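Local structure of glycosylation Associate Protein 3 (Streptococcus agalactiae serotype V, 6OYC) at residues 275-278 / 279-282. The protein probably takes part, within the Gap123 complex of the accessory Sec system, in the glycosylation and secretion of a streptococcal surface protein. Residues are numbered along the deposited sequence; the frame is centred on the assembly and turned at random.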
loop_
_atom_site.group_PDB
_atom_site.type_symbol
_atom_site.label_atom_id
_atom_site.label_comp_id
_atom_site.label_asym_id
_atom_site.label_seq_id
_atom_site.Cartn_x
_atom_site.Cartn_y
_atom_site.Cartn_z
ATOM N N PHE C 275 14.940 -16.612 -3.241
ATOM C CA PHE C 275 14.204 -16.950 -4.455
ATOM C C PHE C 275 13.680 -15.694 -5.135
ATOM O O PHE C 275 13.765 -15.554 -6.362
ATOM C CB PHE C 275 13.053 -17.903 -4.141
ATOM C CG PHE C 275 12.207 -18.230 -5.339
ATOM C CD1 PHE C 275 11.060 -17.507 -5.614
ATOM C CD2 PHE C 275 12.561 -19.257 -6.197
ATOM C CE1 PHE C 275 10.276 -17.805 -6.735
ATOM C CE2 PHE C 275 11.783 -19.563 -7.310
ATOM C CZ PHE C 275 10.639 -18.834 -7.579
ATOM N N LEU C 276 13.137 -14.763 -4.352
ATOM C CA LEU C 276 12.592 -13.548 -4.948
ATOM C C LEU C 276 13.695 -12.638 -5.481
ATOM O O LEU C 276 13.481 -11.936 -6.473
ATOM C CB LEU C 276 11.711 -12.815 -3.938
ATOM C CG LEU C 276 10.406 -13.535 -3.574
ATOM C CD1 LEU C 276 9.712 -12.871 -2.380
ATOM C CD2 LEU C 276 9.479 -13.584 -4.776
ATOM N N ARG C 277 14.879 -12.646 -4.854
ATOM C CA ARG C 277 16.000 -11.870 -5.376
ATOM C C ARG C 277 16.412 -12.367 -6.752
ATOM O O ARG C 277 16.824 -11.567 -7.606
ATOM C CB ARG C 277 17.184 -11.904 -4.398
ATOM C CG ARG C 277 18.408 -11.059 -4.833
ATOM C CD ARG C 277 18.262 -9.573 -4.471
ATOM N NE ARG C 277 18.973 -8.687 -5.402
ATOM C CZ ARG C 277 19.182 -7.384 -5.194
ATOM N NH1 ARG C 277 18.738 -6.809 -4.085
ATOM N NH2 ARG C 277 19.835 -6.649 -6.093
ATOM N N GLU C 278 16.279 -13.674 -6.997
ATOM C CA GLU C 278 16.571 -14.219 -8.318
ATOM C C GLU C 278 15.570 -13.705 -9.348
ATOM O O GLU C 278 15.956 -13.211 -10.413
ATOM C CB GLU C 278 16.567 -15.752 -8.260
ATOM C CG GLU C 278 17.148 -16.437 -9.500
ATOM C CD GLU C 278 16.113 -16.679 -10.599
ATOM O OE1 GLU C 278 16.517 -16.976 -11.742
ATOM O OE2 GLU C 278 14.896 -16.579 -10.319
ATOM N N VAL C 279 14.278 -13.839 -9.050
ATOM C CA VAL C 279 13.203 -13.195 -9.794
ATOM C C VAL C 279 13.580 -11.746 -10.099
ATOM O O VAL C 279 13.478 -11.291 -11.246
ATOM C CB VAL C 279 11.885 -13.283 -8.994
ATOM C CG1 VAL C 279 10.791 -12.410 -9.608
ATOM C CG2 VAL C 279 11.427 -14.749 -8.858
ATOM N N TRP C 280 14.057 -11.028 -9.079
ATOM C CA TRP C 280 14.357 -9.604 -9.221
ATOM C C TRP C 280 15.527 -9.358 -10.175
ATOM O O TRP C 280 15.440 -8.509 -11.067
ATOM C CB TRP C 280 14.642 -9.006 -7.840
ATOM C CG TRP C 280 15.085 -7.577 -7.859
ATOM C CD1 TRP C 280 16.336 -7.108 -7.597
ATOM C CD2 TRP C 280 14.274 -6.425 -8.146
ATOM N NE1 TRP C 280 16.359 -5.739 -7.709
ATOM C CE2 TRP C 280 15.108 -5.295 -8.046
ATOM C CE3 TRP C 280 12.929 -6.243 -8.489
ATOM C CZ2 TRP C 280 14.639 -3.993 -8.270
ATOM C CZ3 TRP C 280 12.466 -4.947 -8.713
ATOM C CH2 TRP C 280 13.320 -3.843 -8.597
ATOM N N ASP C 281 16.632 -10.088 -10.006
ATOM C CA ASP C 281 17.825 -9.849 -10.820
ATOM C C ASP C 281 17.675 -10.279 -12.273
ATOM O O ASP C 281 18.546 -9.936 -13.080
ATOM C CB ASP C 281 19.041 -10.576 -10.244
ATOM C CG ASP C 281 19.406 -10.097 -8.867
ATOM O OD1 ASP C 281 19.247 -8.893 -8.577
ATOM O OD2 ASP C 281 19.853 -10.933 -8.067
ATOM N N THR C 282 16.633 -11.033 -12.630
ATOM C CA THR C 282 16.414 -11.438 -14.021
ATOM C C THR C 282 15.258 -10.684 -14.673
ATOM O O THR C 282 14.827 -11.045 -15.780
ATOM C CB THR C 282 16.178 -12.957 -14.114
ATOM O OG1 THR C 282 15.086 -13.344 -13.269
ATOM C CG2 THR C 282 17.422 -13.727 -13.679
#
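Arg-277 reaches one turn forward along its helix to Asp-281, its NE donating to OD1 at 3.2 Å in an i to i+4 salt bridge. The chain leaves with CG anti to the backbone N (chi1 -178°), and a bend at chi2 turns it toward Asp-281, whose carboxylate leans back to meet NE. NE comes to OD1 from the syn side but tilted out of the carboxylate plane, and the bond is bent; a weak second one runs from Arg-277 NH2 to Asp-281 OD1 at 3.4 Å, the planar groups standing 52° apart. Trp-280 CD1 lies over one face of the same guanidinium, 3.7 Å from CZ, with the planes inclined at 77°; the indole packs against Phe-255 and Phe-258. This is the C-terminal end of helix 270-281, which rests on helix 231-243 in the part of the chain built round a parallel beta-sheet. There Phe-275 and Val-279 pack together, CE1 to CG2 3.9 Å, and touch Tyr-239 and Leu-238 respectively. Thr-282, the first residue to leave helical geometry, turns OG1 back to Glu-278 O at 3.0 Å, which also takes a weak bond from Thr-282 N. The Glu-278 carboxylate forms a salt bridge with Lys-242 through OE2.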